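Long-range contacts in D-2-hydroxyacid dehydrogensase protein (PDB 4LSW), which probably catalyses the NAD(P)-dependent, reversible interconversion of D-2-hydroxyacids and 2-oxoacids, as other members of the D-isomer-specific 2-hydroxyacid dehydrogenase family do: residues A[4-9]-A[22-27]; A[47-52]-A[66-71]; A[151-156]-A[179-184]; A[171-176]-A[185-190]. All coordinates share one frame; numbering follows the deposited sequence.

Contact 1: residues A[4-9]-A[22-27]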
loop_
_atom_site.group_PDB
_atom_site.type_symbol
_atom_site.label_atom_id
_atom_site.label_comp_id
_atom_site.label_asym_id
_atom_site.label_seq_id
_atom_site.Cartn_x
_atom_site.Cartn_y
_atom_site.Cartn_z
ATOM N N PRO A 4 13.733 21.762 -18.407
ATOM C CA PRO A 4 14.240 21.804 -17.030
ATOM C C PRO A 4 14.955 20.520 -16.640
ATOM O O PRO A 4 14.580 19.424 -17.069
ATOM C CB PRO A 4 12.974 21.991 -16.193
ATOM C CG PRO A 4 12.035 22.711 -17.111
ATOM C CD PRO A 4 12.308 22.128 -18.476
ATOM N N GLU A 5 16.015 20.662 -15.861
ATOM C CA GLU A 5 16.833 19.510 -15.553
ATOM C C GLU A 5 16.390 18.879 -14.253
ATOM O O GLU A 5 16.236 19.551 -13.224
ATOM C CB GLU A 5 18.316 19.870 -15.552
ATOM C CG GLU A 5 18.722 20.517 -16.865
ATOM C CD GLU A 5 20.200 20.447 -17.134
ATOM O OE1 GLU A 5 20.831 19.427 -16.786
ATOM O OE2 GLU A 5 20.724 21.422 -17.702
ATOM N N ILE A 6 16.134 17.579 -14.331
ATOM C CA ILE A 6 15.654 16.827 -13.183
ATOM C C ILE A 6 16.503 15.578 -12.950
ATOM O O ILE A 6 17.157 15.068 -13.863
ATOM C CB ILE A 6 14.165 16.460 -13.329
ATOM C CG1 ILE A 6 13.959 15.367 -14.371
ATOM C CG2 ILE A 6 13.333 17.684 -13.694
ATOM C CD1 ILE A 6 12.511 14.948 -14.472
ATOM N N LEU A 7 16.516 15.111 -11.709
ATOM C CA LEU A 7 17.274 13.926 -11.344
ATOM C C LEU A 7 16.293 12.814 -10.986
ATOM O O LEU A 7 15.461 12.976 -10.089
ATOM C CB LEU A 7 18.197 14.240 -10.162
ATOM C CG LEU A 7 19.228 13.190 -9.716
ATOM C CD1 LEU A 7 20.307 12.979 -10.763
ATOM C CD2 LEU A 7 19.861 13.629 -8.405
ATOM N N GLN A 8 16.373 11.701 -11.708
ATOM C CA GLN A 8 15.454 10.581 -11.499
ATOM C C GLN A 8 16.184 9.458 -10.762
ATOM O O GLN A 8 17.239 9.002 -11.202
ATOM C CB GLN A 8 14.920 10.084 -12.841
ATOM C CG GLN A 8 13.886 8.967 -12.724
ATOM C CD GLN A 8 13.328 8.561 -14.066
ATOM O OE1 GLN A 8 13.192 9.388 -14.969
ATOM N NE2 GLN A 8 13.012 7.279 -14.214
ATOM N N LEU A 9 15.631 9.019 -9.634
ATOM C CA LEU A 9 16.371 8.110 -8.755
ATOM C C LEU A 9 16.143 6.620 -9.025
ATOM O O LEU A 9 16.984 5.799 -8.666
ATOM C CB LEU A 9 16.087 8.431 -7.290
ATOM C CG LEU A 9 16.331 9.863 -6.826
ATOM C CD1 LEU A 9 16.233 9.923 -5.311
ATOM C CD2 LEU A 9 17.682 10.382 -7.307
ATOM N N ALA A 22 10.699 13.660 -22.850
ATOM C CA ALA A 22 10.305 14.618 -23.885
ATOM C C ALA A 22 10.232 16.053 -23.363
ATOM O O ALA A 22 10.498 17.008 -24.099
ATOM C CB ALA A 22 8.978 14.216 -24.506
ATOM N N ALA A 23 9.852 16.202 -22.098
ATOM C CA ALA A 23 9.670 17.523 -21.508
ATOM C C ALA A 23 10.887 18.014 -20.730
ATOM O O ALA A 23 11.090 19.222 -20.600
ATOM C CB ALA A 23 8.449 17.533 -20.605
ATOM N N PHE A 24 11.674 17.090 -20.190
ATOM C CA PHE A 24 12.749 17.466 -19.276
ATOM C C PHE A 24 14.084 16.908 -19.717
ATOM O O PHE A 24 14.132 15.981 -20.515
ATOM C CB PHE A 24 12.437 16.965 -17.856
ATOM C CG PHE A 24 11.116 17.437 -17.333
ATOM C CD1 PHE A 24 10.898 18.785 -17.099
ATOM C CD2 PHE A 24 10.087 16.535 -17.077
ATOM C CE1 PHE A 24 9.677 19.239 -16.625
ATOM C CE2 PHE A 24 8.863 16.982 -16.602
ATOM C CZ PHE A 24 8.658 18.332 -16.372
ATOM N N THR A 25 15.164 17.481 -19.187
ATOM C CA THR A 25 16.488 16.890 -19.320
ATOM C C THR A 25 16.663 15.998 -18.102
ATOM O O THR A 25 16.937 16.486 -17.008
ATOM C CB THR A 25 17.582 17.965 -19.337
ATOM O OG1 THR A 25 17.354 18.853 -20.437
ATOM C CG2 THR A 25 18.971 17.340 -19.468
ATOM N N VAL A 26 16.467 14.697 -18.295
ATOM C CA VAL A 26 16.399 13.762 -17.176
ATOM C C VAL A 26 17.713 13.030 -16.993
ATOM O O VAL A 26 18.167 12.292 -17.877
ATOM C CB VAL A 26 15.282 12.734 -17.379
ATOM C CG1 VAL A 26 15.217 11.763 -16.191
ATOM C CG2 VAL A 26 13.947 13.432 -17.583
ATOM N N HIS A 27 18.309 13.226 -15.822
ATOM C CA HIS A 27 19.521 12.516 -15.449
ATOM C C HIS A 27 19.144 11.305 -14.602
ATOM O O HIS A 27 18.541 11.446 -13.538
ATOM C CB HIS A 27 20.456 13.459 -14.695
ATOM C CG HIS A 27 20.792 14.696 -15.470
ATOM N ND1 HIS A 27 21.674 14.691 -16.526
ATOM C CD2 HIS A 27 20.332 15.965 -15.362
ATOM C CE1 HIS A 27 21.760 15.914 -17.028
ATOM N NE2 HIS A 27 20.949 16.702 -16.347
#

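Contact 2: residues A[47-52]-A[66-71]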
loop_
_atom_site.group_PDB
_atom_site.type_symbol
_atom_site.label_atom_id
_atom_site.label_comp_id
_atom_site.label_asym_id
_atom_site.label_seq_id
_atom_site.Cartn_x
_atom_site.Cartn_y
_atom_site.Cartn_z
ATOM N N ARG A 47 16.811 20.954 -10.615
ATOM C CA ARG A 47 15.749 21.771 -10.048
ATOM C C ARG A 47 14.654 20.901 -9.438
ATOM O O ARG A 47 13.913 21.354 -8.580
ATOM C CB ARG A 47 15.185 22.723 -11.101
ATOM C CG ARG A 47 16.170 23.815 -11.515
ATOM C CD ARG A 47 15.639 24.627 -12.678
ATOM N NE ARG A 47 14.386 25.290 -12.335
ATOM C CZ ARG A 47 13.523 25.768 -13.224
ATOM N NH1 ARG A 47 13.773 25.659 -14.518
ATOM N NH2 ARG A 47 12.404 26.348 -12.813
ATOM N N ALA A 48 14.556 19.650 -9.881
ATOM C CA ALA A 48 13.603 18.727 -9.267
ATOM C C ALA A 48 14.143 17.301 -9.247
ATOM O O ALA A 48 14.885 16.901 -10.142
ATOM C CB ALA A 48 12.252 18.768 -9.980
ATOM N N ILE A 49 13.758 16.555 -8.217
ATOM C CA ILE A 49 14.048 15.129 -8.140
ATOM C C ILE A 49 12.744 14.383 -8.369
ATOM O O ILE A 49 11.688 14.783 -7.863
ATOM C CB ILE A 49 14.654 14.749 -6.785
ATOM C CG1 ILE A 49 16.080 15.296 -6.676
ATOM C CG2 ILE A 49 14.665 13.232 -6.611
ATOM C CD1 ILE A 49 16.668 15.171 -5.292
ATOM N N ALA A 50 12.813 13.331 -9.178
ATOM C CA ALA A 50 11.692 12.423 -9.364
ATOM C C ALA A 50 12.091 11.118 -8.704
ATOM O O ALA A 50 13.091 10.500 -9.070
ATOM C CB ALA A 50 11.411 12.210 -10.850
ATOM N N THR A 51 11.316 10.699 -7.714
ATOM C CA THR A 51 11.699 9.539 -6.941
ATOM C C THR A 51 10.505 8.617 -6.739
ATOM O O THR A 51 9.455 8.767 -7.387
ATOM C CB THR A 51 12.354 9.949 -5.593
ATOM O OG1 THR A 51 12.937 8.799 -4.959
ATOM C CG2 THR A 51 11.347 10.621 -4.663
ATOM N N ARG A 52 10.689 7.654 -5.843
ATOM C CA ARG A 52 9.650 6.709 -5.476
ATOM C C ARG A 52 9.594 6.633 -3.959
ATOM O O ARG A 52 10.566 6.994 -3.283
ATOM C CB ARG A 52 9.947 5.338 -6.094
ATOM C CG ARG A 52 9.793 5.324 -7.609
ATOM C CD ARG A 52 10.445 4.107 -8.261
ATOM N NE ARG A 52 9.776 2.855 -7.914
ATOM C CZ ARG A 52 9.052 2.118 -8.756
ATOM N NH1 ARG A 52 8.898 2.487 -10.022
ATOM N NH2 ARG A 52 8.489 0.993 -8.331
ATOM N N PRO A 66 22.100 21.910 -4.837
ATOM C CA PRO A 66 21.910 23.159 -4.088
ATOM C C PRO A 66 20.804 24.055 -4.631
ATOM O O PRO A 66 20.354 24.954 -3.916
ATOM C CB PRO A 66 23.272 23.859 -4.225
ATOM C CG PRO A 66 23.879 23.273 -5.461
ATOM C CD PRO A 66 23.426 21.844 -5.480
ATOM N N ASN A 67 20.377 23.819 -5.867
ATOM C CA ASN A 67 19.335 24.617 -6.482
ATOM C C ASN A 67 18.026 23.845 -6.620
ATOM O O ASN A 67 17.125 24.254 -7.344
ATOM C CB ASN A 67 19.821 25.145 -7.829
ATOM C CG ASN A 67 21.053 26.021 -7.690
ATOM O OD1 ASN A 67 21.059 26.977 -6.916
ATOM N ND2 ASN A 67 22.115 25.676 -8.412
ATOM N N LEU A 68 17.932 22.737 -5.887
ATOM C CA LEU A 68 16.706 21.931 -5.835
ATOM C C LEU A 68 15.474 22.728 -5.385
ATOM O O LEU A 68 15.529 23.487 -4.411
ATOM C CB LEU A 68 16.918 20.747 -4.891
ATOM C CG LEU A 68 15.816 19.686 -4.843
ATOM C CD1 LEU A 68 15.627 19.014 -6.197
ATOM C CD2 LEU A 68 16.147 18.654 -3.775
ATOM N N GLU A 69 14.360 22.526 -6.088
ATOM C CA GLU A 69 13.115 23.240 -5.799
ATOM C C GLU A 69 12.009 22.303 -5.324
ATOM O O GLU A 69 11.149 22.679 -4.510
ATOM C CB GLU A 69 12.630 23.986 -7.047
ATOM C CG GLU A 69 13.602 25.054 -7.543
ATOM C CD GLU A 69 13.255 25.597 -8.923
ATOM O OE1 GLU A 69 12.188 25.251 -9.479
ATOM O OE2 GLU A 69 14.070 26.376 -9.462
ATOM N N LEU A 70 12.039 21.077 -5.830
ATOM C CA LEU A 70 10.898 20.184 -5.705
ATOM C C LEU A 70 11.331 18.738 -5.750
ATOM O O LEU A 70 12.188 18.361 -6.545
ATOM C CB LEU A 70 9.916 20.445 -6.856
ATOM C CG LEU A 70 8.796 19.415 -7.058
ATOM C CD1 LEU A 70 7.831 19.394 -5.888
ATOM C CD2 LEU A 70 8.047 19.689 -8.342
ATOM N N ILE A 71 10.741 17.928 -4.879
ATOM C CA ILE A 71 10.897 16.485 -4.968
ATOM C C ILE A 71 9.511 15.908 -5.184
ATOM O O ILE A 71 8.623 16.095 -4.353
ATOM C CB ILE A 71 11.513 15.886 -3.688
ATOM C CG1 ILE A 71 12.897 16.490 -3.436
ATOM C CG2 ILE A 71 11.618 14.371 -3.816
ATOM C CD1 ILE A 71 13.477 16.181 -2.057
#

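Contact 3: residues A[151-156]-A[179-184]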
loop_
_atom_site.group_PDB
_atom_site.type_symbol
_atom_site.label_atom_id
_atom_site.label_comp_id
_atom_site.label_asym_id
_atom_site.label_seq_id
_atom_site.Cartn_x
_atom_site.Cartn_y
_atom_site.Cartn_z
ATOM N N LEU A 151 -9.951 -2.137 10.305
ATOM C CA LEU A 151 -8.983 -1.497 11.195
ATOM C C LEU A 151 -8.290 -0.375 10.434
ATOM O O LEU A 151 -7.430 -0.613 9.577
ATOM C CB LEU A 151 -7.976 -2.525 11.711
ATOM C CG LEU A 151 -6.896 -1.990 12.644
ATOM C CD1 LEU A 151 -7.530 -1.281 13.835
ATOM C CD2 LEU A 151 -6.037 -3.134 13.113
ATOM N N GLY A 152 -8.711 0.851 10.727
ATOM C CA GLY A 152 -8.290 2.017 9.966
ATOM C C GLY A 152 -9.344 2.354 8.932
ATOM O O GLY A 152 -9.460 1.658 7.922
ATOM N N LEU A 153 -10.121 3.402 9.185
ATOM C CA LEU A 153 -11.187 3.784 8.259
ATOM C C LEU A 153 -10.899 5.129 7.589
ATOM O O LEU A 153 -11.704 6.063 7.644
ATOM C CB LEU A 153 -12.550 3.784 8.955
ATOM C CG LEU A 153 -13.700 3.615 7.958
ATOM C CD1 LEU A 153 -13.932 2.143 7.638
ATOM C CD2 LEU A 153 -14.959 4.278 8.480
ATOM N N GLY A 154 -9.721 5.208 6.973
ATOM C CA GLY A 154 -9.369 6.312 6.101
ATOM C C GLY A 154 -9.880 6.026 4.700
ATOM O O GLY A 154 -10.869 5.316 4.538
ATOM N N ARG A 155 -9.204 6.572 3.693
ATOM C CA ARG A 155 -9.621 6.409 2.305
ATOM C C ARG A 155 -9.856 4.942 1.946
ATOM O O ARG A 155 -10.927 4.573 1.425
ATOM C CB ARG A 155 -8.545 6.978 1.380
ATOM C CG ARG A 155 -8.317 8.477 1.514
ATOM C CD ARG A 155 -6.956 8.878 0.961
ATOM N NE ARG A 155 -6.849 10.326 0.783
ATOM C CZ ARG A 155 -6.535 11.186 1.753
ATOM N NH1 ARG A 155 -6.305 10.757 2.988
ATOM N NH2 ARG A 155 -6.463 12.484 1.489
ATOM N N ILE A 156 -8.861 4.111 2.225
ATOM C CA ILE A 156 -8.911 2.713 1.822
ATOM C C ILE A 156 -9.945 1.946 2.621
ATOM O O ILE A 156 -10.762 1.215 2.058
ATOM C CB ILE A 156 -7.542 2.032 1.933
ATOM C CG1 ILE A 156 -6.564 2.722 0.982
ATOM C CG2 ILE A 156 -7.666 0.549 1.579
ATOM C CD1 ILE A 156 -5.170 2.173 1.021
ATOM N N LYS A 179 -15.659 8.399 12.506
ATOM C CA LYS A 179 -15.628 9.151 11.263
ATOM C C LYS A 179 -17.029 9.619 10.878
ATOM O O LYS A 179 -18.001 8.862 10.996
ATOM C CB LYS A 179 -15.047 8.274 10.152
ATOM C CG LYS A 179 -13.631 7.797 10.427
ATOM C CD LYS A 179 -12.649 8.972 10.487
ATOM C CE LYS A 179 -11.226 8.508 10.757
ATOM N NZ LYS A 179 -10.250 9.665 10.834
ATOM N N SER A 180 -17.128 10.855 10.394
ATOM C CA SER A 180 -18.432 11.427 10.073
ATOM C C SER A 180 -19.096 10.689 8.924
ATOM O O SER A 180 -20.325 10.684 8.792
ATOM C CB SER A 180 -18.305 12.913 9.732
ATOM O OG SER A 180 -17.473 13.110 8.603
ATOM N N TYR A 181 -18.265 10.058 8.104
ATOM C CA TYR A 181 -18.738 9.364 6.922
ATOM C C TYR A 181 -19.050 7.896 7.175
ATOM O O TYR A 181 -19.256 7.141 6.224
ATOM C CB TYR A 181 -17.724 9.520 5.790
ATOM C CG TYR A 181 -16.268 9.234 6.151
ATOM C CD1 TYR A 181 -15.787 7.929 6.242
ATOM C CD2 TYR A 181 -15.365 10.274 6.348
ATOM C CE1 TYR A 181 -14.450 7.677 6.530
ATOM C CE2 TYR A 181 -14.029 10.032 6.644
ATOM C CZ TYR A 181 -13.574 8.733 6.734
ATOM O OH TYR A 181 -12.247 8.491 7.013
ATOM N N ALA A 182 -19.112 7.499 8.446
ATOM C CA ALA A 182 -19.465 6.120 8.794
ATOM C C ALA A 182 -20.694 6.027 9.693
ATOM O O ALA A 182 -20.663 5.358 10.724
ATOM C CB ALA A 182 -18.284 5.433 9.458
ATOM N N PRO A 183 -21.798 6.682 9.302
ATOM C CA PRO A 183 -22.917 6.714 10.248
ATOM C C PRO A 183 -23.583 5.362 10.510
ATOM O O PRO A 183 -24.208 5.211 11.559
ATOM C CB PRO A 183 -23.915 7.656 9.563
ATOM C CG PRO A 183 -23.608 7.532 8.117
ATOM C CD PRO A 183 -22.127 7.373 8.042
ATOM N N ASP A 184 -23.442 4.401 9.601
ATOM C CA ASP A 184 -24.148 3.130 9.742
ATOM C C ASP A 184 -23.259 1.970 10.184
ATOM O O ASP A 184 -23.696 0.820 10.209
ATOM C CB ASP A 184 -24.851 2.775 8.435
ATOM C CG ASP A 184 -25.873 3.810 8.028
ATOM O OD1 ASP A 184 -26.645 4.252 8.903
ATOM O OD2 ASP A 184 -25.881 4.192 6.843
#

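Contact 4: residues A[171-176]-A[185-190]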
loop_
_atom_site.group_PDB
_atom_site.type_symbol
_atom_site.label_atom_id
_atom_site.label_comp_id
_atom_site.label_asym_id
_atom_site.label_seq_id
_atom_site.Cartn_x
_atom_site.Cartn_y
_atom_site.Cartn_z
ATOM N N ILE A 171 -20.899 -4.479 9.728
ATOM C CA ILE A 171 -19.613 -3.804 9.638
ATOM C C ILE A 171 -19.317 -2.949 10.858
ATOM O O ILE A 171 -20.128 -2.116 11.266
ATOM C CB ILE A 171 -19.569 -2.930 8.384
ATOM C CG1 ILE A 171 -19.774 -3.823 7.165
ATOM C CG2 ILE A 171 -18.240 -2.181 8.295
ATOM C CD1 ILE A 171 -20.234 -3.078 5.935
ATOM N N SER A 172 -18.142 -3.179 11.434
ATOM C CA SER A 172 -17.611 -2.315 12.477
ATOM C C SER A 172 -16.216 -1.857 12.080
ATOM O O SER A 172 -15.599 -2.402 11.169
ATOM C CB SER A 172 -17.553 -3.067 13.800
ATOM O OG SER A 172 -16.954 -4.338 13.609
ATOM N N TYR A 173 -15.706 -0.852 12.776
ATOM C CA TYR A 173 -14.384 -0.341 12.457
ATOM C C TYR A 173 -13.747 0.269 13.684
ATOM O O TYR A 173 -14.441 0.635 14.639
ATOM C CB TYR A 173 -14.457 0.710 11.343
ATOM C CG TYR A 173 -15.081 2.031 11.751
ATOM C CD1 TYR A 173 -16.459 2.191 11.806
ATOM C CD2 TYR A 173 -14.284 3.125 12.068
ATOM C CE1 TYR A 173 -17.035 3.417 12.176
ATOM C CE2 TYR A 173 -14.842 4.346 12.431
ATOM C CZ TYR A 173 -16.215 4.487 12.477
ATOM O OH TYR A 173 -16.749 5.717 12.844
ATOM N N SER A 174 -12.421 0.359 13.653
ATOM C CA SER A 174 -11.680 1.052 14.698
ATOM C C SER A 174 -10.733 2.058 14.067
ATOM O O SER A 174 -10.197 1.825 12.994
ATOM C CB SER A 174 -10.899 0.061 15.547
ATOM O OG SER A 174 -10.281 0.720 16.651
ATOM N N ASP A 175 -10.565 3.200 14.730
ATOM C CA ASP A 175 -9.646 4.240 14.290
ATOM C C ASP A 175 -9.406 5.124 15.503
ATOM O O ASP A 175 -9.882 4.803 16.592
ATOM C CB ASP A 175 -10.236 5.031 13.111
ATOM C CG ASP A 175 -9.173 5.590 12.178
ATOM O OD1 ASP A 175 -8.156 6.132 12.661
ATOM O OD2 ASP A 175 -9.360 5.475 10.946
ATOM N N ILE A 176 -8.661 6.211 15.311
ATOM C CA ILE A 176 -8.344 7.142 16.395
ATOM C C ILE A 176 -9.591 7.873 16.902
ATOM O O ILE A 176 -9.655 8.298 18.062
ATOM C CB ILE A 176 -7.266 8.163 15.959
ATOM C CG1 ILE A 176 -6.637 8.838 17.180
ATOM C CG2 ILE A 176 -7.834 9.194 14.990
ATOM C CD1 ILE A 176 -5.997 7.856 18.134
ATOM N N TRP A 185 -22.013 2.277 10.530
ATOM C CA TRP A 185 -21.072 1.261 10.982
ATOM C C TRP A 185 -20.629 1.539 12.417
ATOM O O TRP A 185 -20.508 2.696 12.836
ATOM C CB TRP A 185 -19.865 1.196 10.047
ATOM C CG TRP A 185 -20.257 1.017 8.609
ATOM C CD1 TRP A 185 -21.276 0.246 8.125
ATOM C CD2 TRP A 185 -19.660 1.657 7.477
ATOM N NE1 TRP A 185 -21.333 0.350 6.757
ATOM C CE2 TRP A 185 -20.362 1.216 6.332
ATOM C CE3 TRP A 185 -18.598 2.550 7.316
ATOM C CZ2 TRP A 185 -20.032 1.650 5.043
ATOM C CZ3 TRP A 185 -18.280 2.992 6.040
ATOM C CH2 TRP A 185 -18.989 2.536 4.918
ATOM N N THR A 186 -20.397 0.474 13.172
ATOM C CA THR A 186 -20.104 0.598 14.594
ATOM C C THR A 186 -18.648 0.932 14.847
ATOM O O THR A 186 -17.758 0.157 14.508
ATOM C CB THR A 186 -20.447 -0.714 15.328
ATOM O OG1 THR A 186 -21.822 -1.034 15.078
ATOM C CG2 THR A 186 -20.203 -0.593 16.842
ATOM N N PHE A 187 -18.417 2.089 15.467
ATOM C CA PHE A 187 -17.091 2.464 15.930
ATOM C C PHE A 187 -16.710 1.703 17.187
ATOM O O PHE A 187 -17.512 1.593 18.123
ATOM C CB PHE A 187 -17.032 3.963 16.210
ATOM C CG PHE A 187 -15.721 4.414 16.799
ATOM C CD1 PHE A 187 -14.595 4.546 16.001
ATOM C CD2 PHE A 187 -15.620 4.718 18.149
ATOM C CE1 PHE A 187 -13.376 4.966 16.539
ATOM C CE2 PHE A 187 -14.420 5.133 18.694
ATOM C CZ PHE A 187 -13.297 5.270 17.891
ATOM N N VAL A 188 -15.483 1.189 17.180
ATOM C CA VAL A 188 -14.892 0.451 18.291
ATOM C C VAL A 188 -13.544 1.098 18.635
ATOM O O VAL A 188 -12.754 1.404 17.742
ATOM C CB VAL A 188 -14.698 -1.038 17.886
ATOM C CG1 VAL A 188 -14.164 -1.842 19.050
ATOM C CG2 VAL A 188 -16.027 -1.633 17.378
ATOM N N GLU A 189 -13.274 1.321 19.924
ATOM C CA GLU A 189 -12.070 2.053 20.325
ATOM C C GLU A 189 -10.759 1.345 20.015
ATOM O O GLU A 189 -9.766 1.985 19.651
ATOM C CB GLU A 189 -12.101 2.397 21.829
ATOM C CG GLU A 189 -13.167 3.407 22.248
ATOM C CD GLU A 189 -12.788 4.855 21.957
ATOM O OE1 GLU A 189 -11.695 5.109 21.404
ATOM O OE2 GLU A 189 -13.621 5.732 22.272
ATOM N N ASP A 190 -10.739 0.023 20.157
ATOM C CA ASP A 190 -9.471 -0.685 20.091
ATOM C C ASP A 190 -9.572 -1.906 19.201
ATOM O O ASP A 190 -10.674 -2.416 18.963
ATOM C CB ASP A 190 -9.017 -1.113 21.487
ATOM C CG ASP A 190 -9.822 -2.264 22.023
ATOM O OD1 ASP A 190 -11.054 -2.134 22.093
ATOM O OD2 ASP A 190 -9.220 -3.310 22.330
HETATM O O HOH W 1 -22.579 -2.269 12.282
HETATM O O HOH W 2 -19.392 5.816 13.174
HETATM O O HOH W 3 -9.785 5.108 19.316
#

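Contact 1: residues A[4-9]-A[22-27]
Glu5 and His27 meet through a carboxylate-to-imidazole hydrogen bond laid over one face of two paired parallel strands, and the side chain of Glu5 can be followed outward to see how the bond is reached. Its CB lies near the carbonyl oxygen of Thr25. The next atom, CG, is anti to the backbone carbonyl carbon (chi1 -55°), which sets it against Thr25, 3.7 Å from CB of that residue. From there the chain runs extended, alongside the threonine side chain, and CD passes the methyl CG2 of Thr25. At the tip, OE1 receives NE2-H of His27 at 2.8 Å. The bond is nearly straight (171°) and lies in the imidazole plane, although the carboxylate itself is turned 38° from the ring. With an alanine here, His27 NE2 would probably lose this acceptor and the imidazole would be freer to turn.

Strands 5-8 and 25-28, joined through helix 14-23, form a right-handed beta-alpha-beta crossover at the edge of a mixed sheet. Backbone bonds alternate between them: Thr25 N to Pro4 O, Ile6 N to Thr25 O, His27 N to Ile6 O and Gln8 N to His27 O.

The opposite face, with Ile6 and Val26, is mostly apolar. CD1 of Ile6 touches Val26 CG2 at 3.7 Å and approaches the Phe24 ring obliquely, 3.9 Å from CD2. Pro4 O reaches the edge of the same ring, while helix 287-306 supplies Phe305 and Leu301 beyond it. Gln8 OE1 rests on Val26 CG1, and Gln8 NE2 bonds to Gln17 OE1 and Gly10 O.

Contact 2: residues A[47-52]-A[66-71]
Arg47 and Glu69 mark the outer end, and Ile49 with Leu68 and Ile71 the packed interior, of a parallel pairing in the beta-alpha-beta unit formed by strand 48-52, helix 59-63 and strand 70-74. On the tight side, the Leu68 side chain crosses that of Ile49 at about a right angle: CD1 of Leu68 lies 3.8 Å from Ile49 CG1, while its CD2 meets Ile49 CD1. Farther along the same face, the methyl CG2 of Thr51 touches Ile71 CG2, and helix 59-63 adds Leu61 and Ile62. Ile49 N donates to Leu70 O at 2.9 Å in the carbonyl plane.

The other end is partly exposed and polar. Arg47 O accepts Glu69 N at 2.8 Å and, weakly, Leu70 N. The side chains of Arg47 and Glu69 run alongside, pointing the same way, with guanidinium and carboxylate planes 62° apart. Replacing Arg47 by an alanine would probably leave Glu69 OE2 without its salt-bridge partner and uncover the glutamate chain. Glu69 OE1 has a second partner, His304 NE2. The bridge itself runs from Arg47 NE to Glu69 OE2, 3.1 Å, with the donor coming from above the carboxylate plane.

Contact 3: residues A[151-156]-A[179-184]
A loop-to-loop contact, small and only partly buried, joins the turn after strand 147-151 to the connection between strands 170-174 and 186-188, with Tyr181 and Leu153 at its centre. Its one direct hydrogen bond runs from a side chain to the backbone: the Tyr181 hydroxyl donates to Leu153 O at 2.6 Å, in the carbonyl plane. The acceptor also lies near the plane of the tyrosine ring, so that the phenol meets the peptide with its edge. A chi1 of 48° places CG of Tyr181 between its own backbone N and carbonyl carbon, and from there the ring extends toward the glycine-rich turn.

Apolar contacts flank the bond. The Leu153 and Tyr181 side chains run antiparallel past one another, with the leucine methyl CD2 4.0 Å from Tyr181 CE1. The same methyl packs more closely on Ala182 CB, at 3.7 Å. Lys179 joins through the aliphatic part of its chain: CG passes 3.8 Å from Leu153 O, and CB lies over one face of the Tyr181 ring, toward its rim. The partner loop is shaped by a type I turn from Lys179 to Ala182, closed by Ala182 N bonding to Lys179 O.

Gly152 and Gly154 fit the GxGxxG pattern of Rossmann folds, consistent with a dinucleotide-binding turn, and at the backbone angles of Gly152 a CB would collide with the preceding carbonyl oxygen. Gly154 is the N-cap of helix 155-165, whose Phe158 meets Tyr181 edge-to-face, while Tyr173 of strand 170-174 packs against both Leu153 and Ala182.

Contact 4: residues A[171-176]-A[185-190]
Tyr173 and Phe187 set their rings in an offset edge-to-face pair, with planes 63° apart and centroids separated by 5.6 Å. The phenylalanine turns its edge to the tyrosine face, bringing CD1 to 3.6 Å from Tyr173 CE2, and Phe187 CA lies over that same ring as a CH-pi contact. What brings the tyrosine across the neighbouring strand is its first torsion (chi1 71°), which seats CG between the backbone N and the carbonyl carbon. The Tyr173 hydroxyl is hydrogen-bonded to Lys179 N and to a water that donates weakly to Trp185 O.

Ile171 and Trp185 are arranged differently, side by side and pointing the same way. The methyl CG2 of Ile171 sits over the five-membered ring of the indole, 4.0 Å from its centroid, while CB reaches Trp185 CD1 at 3.6 Å. Helix 155-165 packs against both side chains.

Ser172, Ser174 and Val188 lie on the other face. A chi1 of -174° swings Ser174 OG away from its backbone N and onto Val188 O, to which it donates at 2.8 Å, and Leu194 of helix 191-196 covers these residues. Between the two faces, Thr186 N bonds to Ile171 O, Tyr173 N to Thr186 O and Val188 N to Tyr173 O.

Asp175 binds Leu153 N of the glycine-rich turn through OD2. Strand 186-188 is the parallel edge strand beside 170-174, an arrangement that belongs to the Rossmann-type NAD-binding domain.

Overall arrangement
Contacts 1 and 2 belong to one mixed sheet: strands 5-8 and 48-52 are neighbours there, and Leu7 bonds through its backbone to Ala48 and Ala50. Contacts 3 and 4 share the parallel sheet of the NAD-binding family domain and its loops, their centres about 8 Å apart, whereas the centres of contacts 1 and 4 lie about 45 Å apart. Contact 2 is the most buried, aliphatic inside with a salt bridge at its outer end; the others are only partly buried. Contacts 1 and 4 each pair an outermost strand with its inner neighbour; the first adds a histidine-carboxylate bond, the second aromatic packing and bridging waters. Contact 3 joins loops and relies on one phenol-to-carbonyl bond.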